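Arylesterase (Agrobacterium tumefaciens, PDB 3DCI) probably hydrolyses ester bonds, as expected of a GDSL-type (SGNH) hydrolase, and binds zinc in the crystal. Local coordinates at residues I135-I140 with A187-H192; K149-A154 with A224-I229; G120-A125 with A179-K184; V105-G110 with R130-I135; V26-D31 with H49-V54. All blocks are in the same frame, centred on the assembly; numbering follows the deposited sequence.

Contact 1: I135-I140 with A187-H192; sequences IVETFI and AELGHH. With ZN (zinc ion), chain D.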
# COMPACT_ATOMS: atom_id res chain seq x y z
N ILE A 135 8.96 -0.41 -17.78
CA ILE A 135 8.97 0.85 -17.05
C ILE A 135 9.94 1.86 -17.66
O ILE A 135 9.58 3.01 -17.91
CB ILE A 135 9.28 0.64 -15.55
CG1 ILE A 135 8.09 -0.06 -14.88
CG2 ILE A 135 9.63 2.00 -14.86
CD1 ILE A 135 8.27 -0.47 -13.39
N VAL A 136 11.17 1.42 -17.92
CA VAL A 136 12.19 2.29 -18.50
C VAL A 136 11.70 2.80 -19.87
O VAL A 136 11.83 4.00 -20.17
CB VAL A 136 13.57 1.57 -18.67
CG1 VAL A 136 14.51 2.40 -19.54
CG2 VAL A 136 14.22 1.19 -17.27
N GLU A 137 11.17 1.89 -20.70
CA GLU A 137 10.70 2.20 -22.05
C GLU A 137 9.57 3.23 -22.07
O GLU A 137 9.53 4.12 -22.92
CB GLU A 137 10.23 0.94 -22.80
CG GLU A 137 11.35 -0.08 -23.14
CD GLU A 137 10.81 -1.52 -23.47
OE1 GLU A 137 9.56 -1.69 -23.56
OE2 GLU A 137 11.63 -2.47 -23.62
N THR A 138 8.63 3.10 -21.14
CA THR A 138 7.38 3.82 -21.25
C THR A 138 7.21 4.96 -20.23
O THR A 138 6.20 5.64 -20.25
CB THR A 138 6.21 2.83 -21.09
OG1 THR A 138 6.27 2.27 -19.79
CG2 THR A 138 6.34 1.72 -22.13
N PHE A 139 8.21 5.20 -19.37
CA PHE A 139 8.12 6.26 -18.35
C PHE A 139 7.83 7.64 -18.95
O PHE A 139 8.21 7.91 -20.06
CB PHE A 139 9.43 6.32 -17.57
CG PHE A 139 9.35 7.06 -16.25
CD1 PHE A 139 8.83 6.44 -15.13
CD2 PHE A 139 9.85 8.34 -16.13
CE1 PHE A 139 8.78 7.08 -13.92
CE2 PHE A 139 9.83 9.00 -14.91
CZ PHE A 139 9.29 8.37 -13.79
N ILE A 140 7.16 8.51 -18.21
CA ILE A 140 6.90 9.90 -18.69
C ILE A 140 8.12 10.74 -18.34
O ILE A 140 8.24 11.23 -17.22
CB ILE A 140 5.62 10.54 -18.06
CG1 ILE A 140 4.40 9.63 -18.28
CG2 ILE A 140 5.35 11.95 -18.67
CD1 ILE A 140 4.00 9.45 -19.76
N ALA A 187 17.41 -9.91 -25.93
CA ALA A 187 17.26 -10.10 -27.36
C ALA A 187 15.80 -9.86 -27.79
O ALA A 187 15.55 -9.16 -28.78
CB ALA A 187 17.72 -11.50 -27.79
N GLU A 188 14.85 -10.43 -27.05
CA GLU A 188 13.43 -10.21 -27.37
C GLU A 188 13.04 -8.73 -27.38
O GLU A 188 12.30 -8.29 -28.24
CB GLU A 188 12.53 -10.92 -26.36
CG GLU A 188 11.06 -10.74 -26.65
CD GLU A 188 10.16 -11.27 -25.55
OE1 GLU A 188 10.65 -12.10 -24.73
OE2 GLU A 188 8.97 -10.87 -25.54
N LEU A 189 13.50 -7.99 -26.37
CA LEU A 189 13.07 -6.62 -26.15
C LEU A 189 13.90 -5.60 -26.91
O LEU A 189 13.55 -4.43 -26.93
CB LEU A 189 13.12 -6.29 -24.67
CG LEU A 189 12.12 -6.99 -23.72
CD1 LEU A 189 12.26 -6.36 -22.33
CD2 LEU A 189 10.70 -6.91 -24.22
N GLY A 190 15.01 -6.03 -27.51
CA GLY A 190 15.89 -5.12 -28.25
C GLY A 190 16.77 -4.25 -27.36
O GLY A 190 16.99 -3.08 -27.64
N HIS A 191 17.25 -4.83 -26.28
CA HIS A 191 18.19 -4.15 -25.39
C HIS A 191 19.47 -4.96 -25.28
O HIS A 191 19.57 -6.04 -25.80
CB HIS A 191 17.54 -3.94 -24.02
CG HIS A 191 16.33 -3.06 -24.08
ND1 HIS A 191 16.33 -1.85 -24.73
CD2 HIS A 191 15.08 -3.23 -23.58
CE1 HIS A 191 15.13 -1.30 -24.63
NE2 HIS A 191 14.36 -2.11 -23.94
N HIS A 192 20.46 -4.41 -24.57
CA HIS A 192 21.75 -5.06 -24.37
C HIS A 192 21.81 -5.88 -23.09
O HIS A 192 21.07 -5.63 -22.12
CB HIS A 192 22.86 -4.02 -24.30
CG HIS A 192 23.23 -3.47 -25.63
ND1 HIS A 192 22.43 -2.58 -26.31
CD2 HIS A 192 24.31 -3.69 -26.41
CE1 HIS A 192 23.00 -2.26 -27.45
NE2 HIS A 192 24.15 -2.92 -27.54
ZN ZN D . 25.82 -3.26 -28.90
O HOH W 1 11.24 -3.17 -26.26
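Glu137 and His191 meet through one direct hydrogen bond: ring atom NE2 of His191 donates to Glu137 OE2 at 2.8 Å with an N-H...O angle of 151°. The oxygen lies near the plane of the imidazole and receives the proton on its anti lone pair, the side turned away from OE1, while carboxylate and ring are twisted 44° apart. The carboxylate reaches that far because the glutamate chain is extended beyond CG. A water adds a second, longer route, donating to Leu189 O at 2.7 Å and more weakly to Glu137 OE2, so that OE2 is engaged twice. The carboxylate would probably raise the basicity of the imidazole. Plain packing is slight: the Leu189 CD1 methyl lies 4.1 Å from Glu137 OE2, and the carbonyl oxygen of Leu189 sits above one His191 face, toward its rim. Metal binding begins one residue on, where His192 NE2 holds the zinc ion at 2.2 Å together with Asp228. Gly190, with positive phi, ends helix 178-189 just before these histidines. The pair is a surface His-carboxylate hydrogen bond joining the C-terminal ends of helices 122-138 and 178-189, beside the edge strand of an alpha/beta sheet.

Contact 2: K149-A154 with A224-I229; sequences KLLIVA and APVRDI. With ZN (zinc ion), chain D.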
# COMPACT_ATOMS: atom_id res chain seq x y z
N LYS A 149 18.59 4.12 -23.11
CA LYS A 149 18.92 2.75 -23.46
C LYS A 149 18.96 1.93 -22.18
O LYS A 149 18.97 2.50 -21.09
CB LYS A 149 20.26 2.71 -24.19
CG LYS A 149 20.16 3.28 -25.60
CD LYS A 149 21.52 3.64 -26.15
CE LYS A 149 21.41 4.28 -27.54
NZ LYS A 149 20.66 3.38 -28.49
N LEU A 150 18.95 0.61 -22.33
CA LEU A 150 18.93 -0.31 -21.19
C LEU A 150 19.98 -1.40 -21.39
O LEU A 150 20.09 -2.00 -22.45
CB LEU A 150 17.54 -0.96 -21.06
CG LEU A 150 17.32 -1.99 -19.95
CD1 LEU A 150 17.52 -1.36 -18.57
CD2 LEU A 150 15.94 -2.65 -20.06
N LEU A 151 20.73 -1.66 -20.32
CA LEU A 151 21.64 -2.76 -20.23
C LEU A 151 21.19 -3.60 -19.03
O LEU A 151 21.18 -3.11 -17.90
CB LEU A 151 23.05 -2.24 -20.06
CG LEU A 151 24.18 -3.24 -19.81
CD1 LEU A 151 24.31 -4.30 -20.93
CD2 LEU A 151 25.50 -2.45 -19.63
N ILE A 152 20.77 -4.83 -19.33
CA ILE A 152 20.32 -5.82 -18.37
C ILE A 152 21.56 -6.62 -18.00
O ILE A 152 22.20 -7.15 -18.87
CB ILE A 152 19.24 -6.75 -19.04
CG1 ILE A 152 17.97 -5.95 -19.32
CG2 ILE A 152 18.92 -7.98 -18.18
CD1 ILE A 152 16.96 -6.69 -20.28
N VAL A 153 21.89 -6.67 -16.70
CA VAL A 153 23.06 -7.35 -16.20
C VAL A 153 22.68 -8.53 -15.28
O VAL A 153 21.98 -8.35 -14.27
CB VAL A 153 23.97 -6.39 -15.47
CG1 VAL A 153 25.22 -7.13 -14.96
CG2 VAL A 153 24.39 -5.22 -16.41
N ALA A 154 23.12 -9.73 -15.65
CA ALA A 154 22.89 -10.89 -14.80
C ALA A 154 23.95 -10.86 -13.71
O ALA A 154 25.12 -10.67 -14.02
CB ALA A 154 22.97 -12.20 -15.62
N ALA A 224 33.30 -1.48 -21.44
CA ALA A 224 33.27 -1.80 -22.88
C ALA A 224 31.88 -1.78 -23.49
O ALA A 224 31.65 -1.03 -24.45
CB ALA A 224 33.97 -3.14 -23.18
N PRO A 225 30.94 -2.58 -22.96
CA PRO A 225 29.60 -2.48 -23.49
C PRO A 225 29.02 -1.06 -23.32
O PRO A 225 28.34 -0.59 -24.22
CB PRO A 225 28.80 -3.51 -22.67
CG PRO A 225 29.63 -3.77 -21.47
CD PRO A 225 31.03 -3.61 -21.91
N VAL A 226 29.31 -0.40 -22.21
CA VAL A 226 28.74 0.93 -21.95
C VAL A 226 29.23 1.93 -23.02
O VAL A 226 28.44 2.72 -23.52
CB VAL A 226 28.96 1.40 -20.51
CG1 VAL A 226 28.55 2.84 -20.34
CG2 VAL A 226 28.14 0.51 -19.53
N ARG A 227 30.49 1.82 -23.45
CA ARG A 227 30.97 2.55 -24.65
C ARG A 227 30.27 2.17 -25.97
O ARG A 227 29.94 3.05 -26.77
CB ARG A 227 32.49 2.38 -24.82
CG ARG A 227 33.32 3.05 -23.75
CD ARG A 227 34.77 3.38 -24.19
NE ARG A 227 35.62 3.55 -23.01
CZ ARG A 227 36.23 2.55 -22.36
NH1 ARG A 227 36.12 1.28 -22.77
NH2 ARG A 227 36.95 2.81 -21.29
N ASP A 228 30.07 0.87 -26.24
CA ASP A 228 29.34 0.46 -27.46
C ASP A 228 27.94 1.07 -27.44
O ASP A 228 27.44 1.48 -28.48
CB ASP A 228 29.24 -1.10 -27.65
CG ASP A 228 28.11 -1.55 -28.68
OD1 ASP A 228 28.40 -1.92 -29.82
OD2 ASP A 228 26.91 -1.55 -28.35
N ILE A 229 27.32 1.11 -26.26
CA ILE A 229 25.93 1.55 -26.15
C ILE A 229 25.81 3.07 -26.27
O ILE A 229 24.97 3.56 -27.04
CB ILE A 229 25.29 1.08 -24.81
CG1 ILE A 229 25.22 -0.45 -24.78
CG2 ILE A 229 23.88 1.72 -24.60
CD1 ILE A 229 24.93 -1.05 -23.35
ZN ZN D . 25.82 -3.26 -28.90
O HOH W 2 23.08 1.51 -28.65
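Lys149 and Leu151 of strand 149-154 face Val226 and Ile229 of a helix that runs almost antiparallel to the strand, the two axes coming within 10.2 Å at an angle of 158°. The backbones are nearest where CA of Lys149 lies 7.6 Å from CA of Ile229. The buried part is purely apolar. Leu151, its CG anti to the backbone N (chi1 175°), holds its branch end up to the helix. There its CD2 touches Val226 CG2 at 4.0 Å and its CB meets Ile229 CD1, also at 4.0 Å; both helix side chains lie roughly perpendicular to the leucine. Ile229 CG2 turns to the lysine instead. The aliphatic part of Lys149 slides past it in the opposite direction, and Lys149 CD comes to 3.4 Å from Ile229 CG2, tighter than an ordinary carbon contact. A final bend in the lysine chain carries NZ to a water at 3.1 Å, which in turn donates to Ile229 O. One residue earlier, Asp228 OD2 binds the zinc ion at 2.1 Å, with His192 as a second ligand. Helix 212-229 thus covers one face of the sheet: Val226 also packs on Leu104 and Ile106 of strand 104-108 and on Leu55 and Leu59 of helix 51-59. Leu151 and Ile229 both touch His192 on the flanking strand 192-195, while Ile152 packs on Tyr182 and Ala186 of helix 178-189 on the other face.

Contact 3: G120-A125 with A179-K184; sequences GRAEAA and APLYRK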
# COMPACT_ATOMS: atom_id res chain seq x y z
N GLY A 120 11.87 -18.83 -5.14
CA GLY A 120 13.02 -19.71 -5.15
C GLY A 120 13.56 -20.03 -6.53
O GLY A 120 14.48 -20.82 -6.62
N ARG A 121 13.04 -19.36 -7.57
CA ARG A 121 13.31 -19.73 -8.97
C ARG A 121 13.59 -18.52 -9.87
O ARG A 121 13.24 -17.41 -9.56
CB ARG A 121 12.12 -20.51 -9.54
CG ARG A 121 11.93 -21.89 -8.92
CD ARG A 121 10.72 -22.57 -9.53
NE ARG A 121 10.86 -22.73 -10.99
CZ ARG A 121 11.34 -23.84 -11.58
NH1 ARG A 121 11.72 -24.90 -10.85
NH2 ARG A 121 11.43 -23.91 -12.91
N ALA A 122 14.20 -18.79 -11.02
CA ALA A 122 14.61 -17.76 -11.96
C ALA A 122 13.43 -17.07 -12.68
O ALA A 122 13.57 -15.91 -13.11
CB ALA A 122 15.58 -18.35 -12.98
N GLU A 123 12.29 -17.78 -12.79
CA GLU A 123 11.10 -17.28 -13.51
C GLU A 123 10.69 -15.92 -12.99
O GLU A 123 10.41 -15.01 -13.76
CB GLU A 123 9.87 -18.22 -13.38
CG GLU A 123 9.80 -19.42 -14.32
CD GLU A 123 10.58 -20.65 -13.80
OE1 GLU A 123 11.29 -20.51 -12.77
OE2 GLU A 123 10.47 -21.74 -14.42
N ALA A 124 10.63 -15.80 -11.66
CA ALA A 124 10.24 -14.54 -11.05
C ALA A 124 11.23 -13.40 -11.37
O ALA A 124 10.82 -12.23 -11.53
CB ALA A 124 10.07 -14.71 -9.49
N ALA A 125 12.51 -13.72 -11.47
CA ALA A 125 13.51 -12.72 -11.80
C ALA A 125 13.37 -12.24 -13.24
O ALA A 125 13.40 -11.03 -13.47
CB ALA A 125 14.93 -13.21 -11.54
N ALA A 179 21.56 -15.75 -16.34
CA ALA A 179 22.29 -15.30 -17.54
C ALA A 179 21.55 -15.66 -18.85
O ALA A 179 21.17 -14.76 -19.60
CB ALA A 179 23.70 -15.83 -17.55
N PRO A 180 21.31 -16.96 -19.10
CA PRO A 180 20.63 -17.30 -20.35
C PRO A 180 19.21 -16.75 -20.46
O PRO A 180 18.79 -16.41 -21.57
CB PRO A 180 20.63 -18.84 -20.36
CG PRO A 180 20.84 -19.23 -18.95
CD PRO A 180 21.66 -18.17 -18.33
N LEU A 181 18.47 -16.67 -19.36
CA LEU A 181 17.11 -16.12 -19.42
C LEU A 181 17.13 -14.61 -19.68
O LEU A 181 16.30 -14.09 -20.44
CB LEU A 181 16.30 -16.42 -18.14
CG LEU A 181 15.86 -17.89 -17.92
CD1 LEU A 181 15.21 -18.06 -16.54
CD2 LEU A 181 14.92 -18.38 -19.02
N TYR A 182 18.05 -13.90 -19.02
CA TYR A 182 18.19 -12.45 -19.22
C TYR A 182 18.71 -12.13 -20.61
O TYR A 182 18.31 -11.14 -21.21
CB TYR A 182 19.14 -11.83 -18.20
CG TYR A 182 18.61 -11.59 -16.81
CD1 TYR A 182 17.39 -12.12 -16.38
CD2 TYR A 182 19.36 -10.89 -15.89
CE1 TYR A 182 16.93 -11.90 -15.09
CE2 TYR A 182 18.91 -10.67 -14.59
CZ TYR A 182 17.70 -11.18 -14.20
OH TYR A 182 17.29 -10.95 -12.92
N ARG A 183 19.62 -12.95 -21.11
CA ARG A 183 20.11 -12.81 -22.48
C ARG A 183 18.97 -12.90 -23.46
O ARG A 183 18.86 -12.08 -24.36
CB ARG A 183 21.14 -13.88 -22.78
CG ARG A 183 21.85 -13.73 -24.13
CD ARG A 183 22.78 -14.92 -24.38
NE ARG A 183 24.11 -14.65 -23.86
CZ ARG A 183 24.66 -15.20 -22.78
NH1 ARG A 183 25.89 -14.83 -22.42
NH2 ARG A 183 24.03 -16.13 -22.06
N LYS A 184 18.12 -13.91 -23.29
CA LYS A 184 17.01 -14.15 -24.21
C LYS A 184 16.00 -13.03 -24.09
O LYS A 184 15.48 -12.58 -25.12
CB LYS A 184 16.37 -15.52 -23.99
CG LYS A 184 17.25 -16.68 -24.40
CD LYS A 184 16.47 -18.01 -24.44
CE LYS A 184 17.15 -19.06 -25.35
NZ LYS A 184 18.39 -19.55 -24.70
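The hydroxyl of Tyr182 is hydrogen-bonded to Leu109 O, at the end of a neighbouring strand, and its OH also rests against Ala125 CB at 3.5 Å. The ring follows obliquely: CE1 of Tyr182 lies 4.0 Å from Ala125 O. With CG anti to the carbonyl carbon (chi1 -78°), the phenol reaches across to the Ala125 methyl, although its CB does not head there. One residue earlier, Leu181 sends a single branch across, CD1 touching Ala122 CB at 3.6 Å. Two small alanines, one helical turn apart, thus receive two large side chains. Beside this apolar patch Arg121 holds Glu123 side-on. Its NH2 reaches OE2 of Glu123 at 2.8 Å, nearly straight (175°) and on the syn lone pair, whereas NE meets OE1 of the same carboxylate from above its plane; OE1 also has Arg177 as a salt-bridge partner. Across the two helices the chemistry is therefore close apolar packing, with the tyrosine's polar end satisfied by a third element.

Contact 4: V105-G110 with R130-I135; sequences VIIMLG and RRLAQI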
# COMPACT_ATOMS: atom_id res chain seq x y z
N VAL A 105 20.23 3.23 -18.60
CA VAL A 105 19.95 2.60 -17.35
C VAL A 105 20.62 1.23 -17.38
O VAL A 105 20.46 0.47 -18.35
CB VAL A 105 18.42 2.44 -17.11
CG1 VAL A 105 18.13 1.59 -15.84
CG2 VAL A 105 17.72 3.81 -17.10
N ILE A 106 21.33 0.92 -16.32
CA ILE A 106 21.93 -0.41 -16.13
C ILE A 106 21.26 -1.05 -14.92
O ILE A 106 21.18 -0.44 -13.85
CB ILE A 106 23.45 -0.35 -15.86
CG1 ILE A 106 24.21 0.43 -16.95
CG2 ILE A 106 24.02 -1.82 -15.75
CD1 ILE A 106 25.77 0.63 -16.66
N ILE A 107 20.74 -2.25 -15.07
CA ILE A 107 20.07 -2.92 -13.95
C ILE A 107 20.73 -4.26 -13.69
O ILE A 107 20.77 -5.09 -14.59
CB ILE A 107 18.58 -3.18 -14.22
CG1 ILE A 107 17.87 -1.89 -14.62
CG2 ILE A 107 17.91 -3.86 -12.97
CD1 ILE A 107 16.39 -2.07 -14.95
N MSE A 108 21.28 -4.43 -12.48
CA MSE A 108 21.75 -5.72 -12.00
C MSE A 108 20.92 -6.18 -10.80
O MSE A 108 21.12 -5.71 -9.69
CB MSE A 108 23.23 -5.69 -11.65
CG MSE A 108 23.81 -7.10 -11.39
SE MSE A 108 25.77 -7.14 -11.30
CE MSE A 108 26.01 -6.47 -9.52
N LEU A 109 20.00 -7.10 -11.06
CA LEU A 109 19.08 -7.62 -10.04
C LEU A 109 18.74 -9.05 -10.37
O LEU A 109 18.96 -9.52 -11.51
CB LEU A 109 17.78 -6.80 -9.99
CG LEU A 109 17.85 -5.39 -9.42
CD1 LEU A 109 16.55 -4.61 -9.71
CD2 LEU A 109 18.20 -5.35 -7.92
N GLY A 110 18.23 -9.75 -9.36
CA GLY A 110 17.80 -11.15 -9.51
C GLY A 110 18.20 -12.04 -8.35
O GLY A 110 17.53 -13.04 -8.06
N ARG A 130 11.54 -8.06 -17.05
CA ARG A 130 10.72 -7.62 -18.15
C ARG A 130 9.87 -6.42 -17.70
O ARG A 130 9.76 -5.43 -18.43
CB ARG A 130 9.82 -8.75 -18.66
CG ARG A 130 8.87 -8.33 -19.77
CD ARG A 130 7.85 -9.41 -20.09
NE ARG A 130 8.49 -10.62 -20.59
CZ ARG A 130 8.83 -10.82 -21.86
NH1 ARG A 130 8.56 -9.91 -22.79
NH2 ARG A 130 9.42 -11.95 -22.21
N ARG A 131 9.31 -6.48 -16.49
CA ARG A 131 8.53 -5.34 -15.99
C ARG A 131 9.41 -4.07 -15.87
O ARG A 131 9.02 -2.99 -16.28
CB ARG A 131 7.84 -5.67 -14.68
CG ARG A 131 6.99 -4.55 -14.09
CD ARG A 131 5.86 -4.13 -15.06
NE ARG A 131 5.27 -2.87 -14.60
CZ ARG A 131 4.67 -1.98 -15.38
NH1 ARG A 131 4.57 -2.17 -16.70
NH2 ARG A 131 4.16 -0.88 -14.84
N LEU A 132 10.62 -4.21 -15.36
CA LEU A 132 11.50 -3.02 -15.25
C LEU A 132 11.88 -2.43 -16.62
O LEU A 132 11.93 -1.19 -16.80
CB LEU A 132 12.76 -3.40 -14.47
CG LEU A 132 12.57 -3.89 -13.02
CD1 LEU A 132 13.90 -4.14 -12.34
CD2 LEU A 132 11.76 -2.89 -12.21
N ALA A 133 12.14 -3.31 -17.58
CA ALA A 133 12.38 -2.88 -18.96
C ALA A 133 11.20 -2.05 -19.49
O ALA A 133 11.39 -0.97 -20.04
CB ALA A 133 12.69 -4.08 -19.86
N GLN A 134 9.98 -2.53 -19.29
CA GLN A 134 8.78 -1.81 -19.74
C GLN A 134 8.65 -0.46 -19.07
O GLN A 134 8.25 0.53 -19.70
CB GLN A 134 7.52 -2.60 -19.43
CG GLN A 134 7.37 -3.86 -20.23
CD GLN A 134 6.19 -4.72 -19.75
OE1 GLN A 134 5.58 -4.51 -18.66
NE2 GLN A 134 5.87 -5.72 -20.56
N ILE A 135 8.96 -0.41 -17.78
CA ILE A 135 8.97 0.85 -17.05
C ILE A 135 9.94 1.86 -17.66
O ILE A 135 9.58 3.01 -17.91
CB ILE A 135 9.28 0.64 -15.55
CG1 ILE A 135 8.09 -0.06 -14.88
CG2 ILE A 135 9.63 2.00 -14.86
CD1 ILE A 135 8.27 -0.47 -13.39
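Leu132 turns to Ile107 and Leu109, while the flat group of its neighbour Arg131 lies along the helix: Ile135 CG1 sits 3.8 Å above the rim of one guanidinium face, and Gln134 OE1 is at the edge. That edge carries a hydrogen bond from Arg131 NH1 to Gln134 OE1 at 3.2 Å (161°), in the guanidinium plane but tilted from the amide's carbonyl plane. The arginine is thus held flat against the next turn, and it also packs on Ile140 of a second subunit. The contact with the strand is wholly apolar and rests on one leucine. CB of Leu132 touches Ile107 CD1 at 3.9 Å, and CD1 of Leu132 touches both strand side chains, 3.8 Å from Leu109 CD1 and 4.1 Å from Ile107 CG2. Leu109 comes across at about a right angle to Leu132, and Ile107 at a slant. Strand 104-108, helix 122-138 and strand 149-154 follow one another as a beta-alpha-beta crossover, the two strands lying side by side in the sheet. Leu132 packs as well on Ala89 and Leu92 of helix 88-99, while Ala133 touches Leu150 of strand 149-154 and Leu189 of helix 178-189.

Contact 5: V26-D31 with H49-V54; sequences VLAFGD and HRWPDV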
# COMPACT_ATOMS: atom_id res chain seq x y z
N VAL A 26 24.17 7.99 -16.63
CA VAL A 26 23.93 6.58 -16.48
C VAL A 26 23.38 6.32 -15.11
O VAL A 26 23.92 6.80 -14.13
CB VAL A 26 25.25 5.79 -16.66
CG1 VAL A 26 25.04 4.29 -16.42
CG2 VAL A 26 25.84 6.03 -18.06
N LEU A 27 22.29 5.57 -15.05
CA LEU A 27 21.75 5.09 -13.78
C LEU A 27 22.22 3.67 -13.55
O LEU A 27 22.04 2.79 -14.39
CB LEU A 27 20.22 5.18 -13.77
CG LEU A 27 19.49 4.55 -12.59
CD1 LEU A 27 19.84 5.29 -11.29
CD2 LEU A 27 17.97 4.56 -12.85
N ALA A 28 22.86 3.44 -12.41
CA ALA A 28 23.35 2.13 -11.99
C ALA A 28 22.45 1.59 -10.89
O ALA A 28 22.64 1.90 -9.71
CB ALA A 28 24.79 2.21 -11.52
N PHE A 29 21.51 0.75 -11.28
CA PHE A 29 20.41 0.33 -10.42
C PHE A 29 20.56 -1.12 -10.01
O PHE A 29 20.60 -2.02 -10.85
CB PHE A 29 19.08 0.55 -11.20
CG PHE A 29 17.84 0.47 -10.34
CD1 PHE A 29 17.50 1.52 -9.48
CD2 PHE A 29 17.01 -0.64 -10.39
CE1 PHE A 29 16.39 1.47 -8.68
CE2 PHE A 29 15.87 -0.71 -9.60
CZ PHE A 29 15.55 0.34 -8.74
N GLY A 30 20.63 -1.38 -8.71
CA GLY A 30 20.86 -2.74 -8.24
C GLY A 30 20.58 -2.97 -6.79
O GLY A 30 19.87 -2.20 -6.16
N ASP A 31 21.16 -4.03 -6.26
CA ASP A 31 20.94 -4.45 -4.89
C ASP A 31 22.22 -4.30 -4.07
O ASP A 31 23.02 -3.42 -4.37
CB ASP A 31 20.32 -5.85 -4.85
CG ASP A 31 21.16 -6.88 -5.55
OD1 ASP A 31 22.41 -6.69 -5.62
OD2 ASP A 31 20.56 -7.89 -6.07
N HIS A 49 36.30 0.66 -5.06
CA HIS A 49 36.03 -0.70 -5.49
C HIS A 49 34.58 -0.97 -5.88
O HIS A 49 34.29 -2.06 -6.34
CB HIS A 49 36.49 -1.70 -4.41
CG HIS A 49 37.97 -1.75 -4.25
ND1 HIS A 49 38.59 -1.65 -3.02
CD2 HIS A 49 38.96 -1.87 -5.17
CE1 HIS A 49 39.90 -1.71 -3.19
NE2 HIS A 49 40.15 -1.83 -4.49
N ARG A 50 33.68 0.01 -5.72
CA ARG A 50 32.26 -0.20 -6.04
C ARG A 50 32.05 -0.13 -7.54
O ARG A 50 32.63 0.73 -8.21
CB ARG A 50 31.40 0.88 -5.39
CG ARG A 50 31.39 0.85 -3.89
CD ARG A 50 30.69 2.10 -3.37
NE ARG A 50 31.16 2.33 -2.02
CZ ARG A 50 31.07 3.47 -1.37
NH1 ARG A 50 30.51 4.54 -1.95
NH2 ARG A 50 31.54 3.53 -0.15
N TRP A 51 31.22 -1.00 -8.10
CA TRP A 51 31.21 -1.11 -9.55
C TRP A 51 30.74 0.18 -10.25
O TRP A 51 31.31 0.55 -11.26
CB TRP A 51 30.54 -2.40 -10.05
CG TRP A 51 29.05 -2.47 -10.08
CD1 TRP A 51 28.26 -3.22 -9.25
CD2 TRP A 51 28.17 -1.84 -11.03
NE1 TRP A 51 26.94 -3.07 -9.61
CE2 TRP A 51 26.86 -2.23 -10.69
CE3 TRP A 51 28.37 -0.97 -12.11
CZ2 TRP A 51 25.75 -1.78 -11.38
CZ3 TRP A 51 27.26 -0.53 -12.80
CH2 TRP A 51 25.98 -0.94 -12.44
N PRO A 52 29.69 0.87 -9.72
CA PRO A 52 29.31 2.13 -10.37
C PRO A 52 30.40 3.21 -10.38
O PRO A 52 30.59 3.84 -11.42
CB PRO A 52 28.06 2.59 -9.59
CG PRO A 52 27.53 1.34 -8.96
CD PRO A 52 28.75 0.52 -8.64
N ASP A 53 31.11 3.41 -9.27
CA ASP A 53 32.25 4.35 -9.22
C ASP A 53 33.41 3.94 -10.12
O ASP A 53 34.07 4.80 -10.73
CB ASP A 53 32.81 4.47 -7.80
CG ASP A 53 33.80 5.63 -7.64
OD1 ASP A 53 33.31 6.78 -7.52
OD2 ASP A 53 35.06 5.41 -7.66
N VAL A 54 33.72 2.65 -10.13
CA VAL A 54 34.75 2.10 -11.03
C VAL A 54 34.36 2.34 -12.48
O VAL A 54 35.15 2.87 -13.24
CB VAL A 54 34.98 0.58 -10.79
CG1 VAL A 54 35.92 -0.03 -11.84
CG2 VAL A 54 35.55 0.34 -9.39
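Trp51 has chi1 at 79°, which sets CG in the crowded position between the backbone N and the carbonyl carbon, and chi2 at -109° then swings the six-membered ring to Ala28. Its outer corner does the touching: Trp51 CH2 is 3.5 Å from Ala28 CB and CZ3 is 3.9 Å from the same methyl, which approaches the indole obliquely. Pro52 comes to that methyl as well, with CB and CG of Pro52 each 3.8 Å from Ala28 CB. The proline also lies against its neighbour, CD standing 3.3 Å above one face of the Trp51 ring near the rim. One methyl group is therefore shared by a flat ring and a puckered one, and the strand and the start of the helix come near enough for the CA atoms of Ala28 and Pro52 to be 6.2 Å apart. At the other end of the indole, NE1 is hydrogen-bonded to Thr34 OG1, which helps fix the ring's rotation. Just beyond the strand, Asp31 OD1 caps Leu33 N at the start of helix 32-35. Gly30-Asp31-Ser32-Leu33 is the GDSL motif of this hydrolase family, in which Ser32 is probably the nucleophile; the contact packs helix 51-59 against the strand that delivers it.

Overall arrangement
Contacts 2, 3, 4 and 5 are buried and chiefly apolar; contact 1, at the surface, relies on a direct hydrogen bond and a water. Contacts 2, 4 and 5 each set a helix on the same parallel sheet, whose strands 24-30, 104-108 and 149-154 lie side by side through backbone bonds. Contacts 1 and 3, whose centres are about 17 Å apart, both join helices 122-138 and 178-189, and contact 4 ties the first of these helices to the sheet. A tyrosine hydroxyl links contact 3 to contact 4, and the Glu188-Arg130 salt bridge links contact 1 to contact 4. The zinc ion unites contacts 1 and 2 through His192 and Asp228.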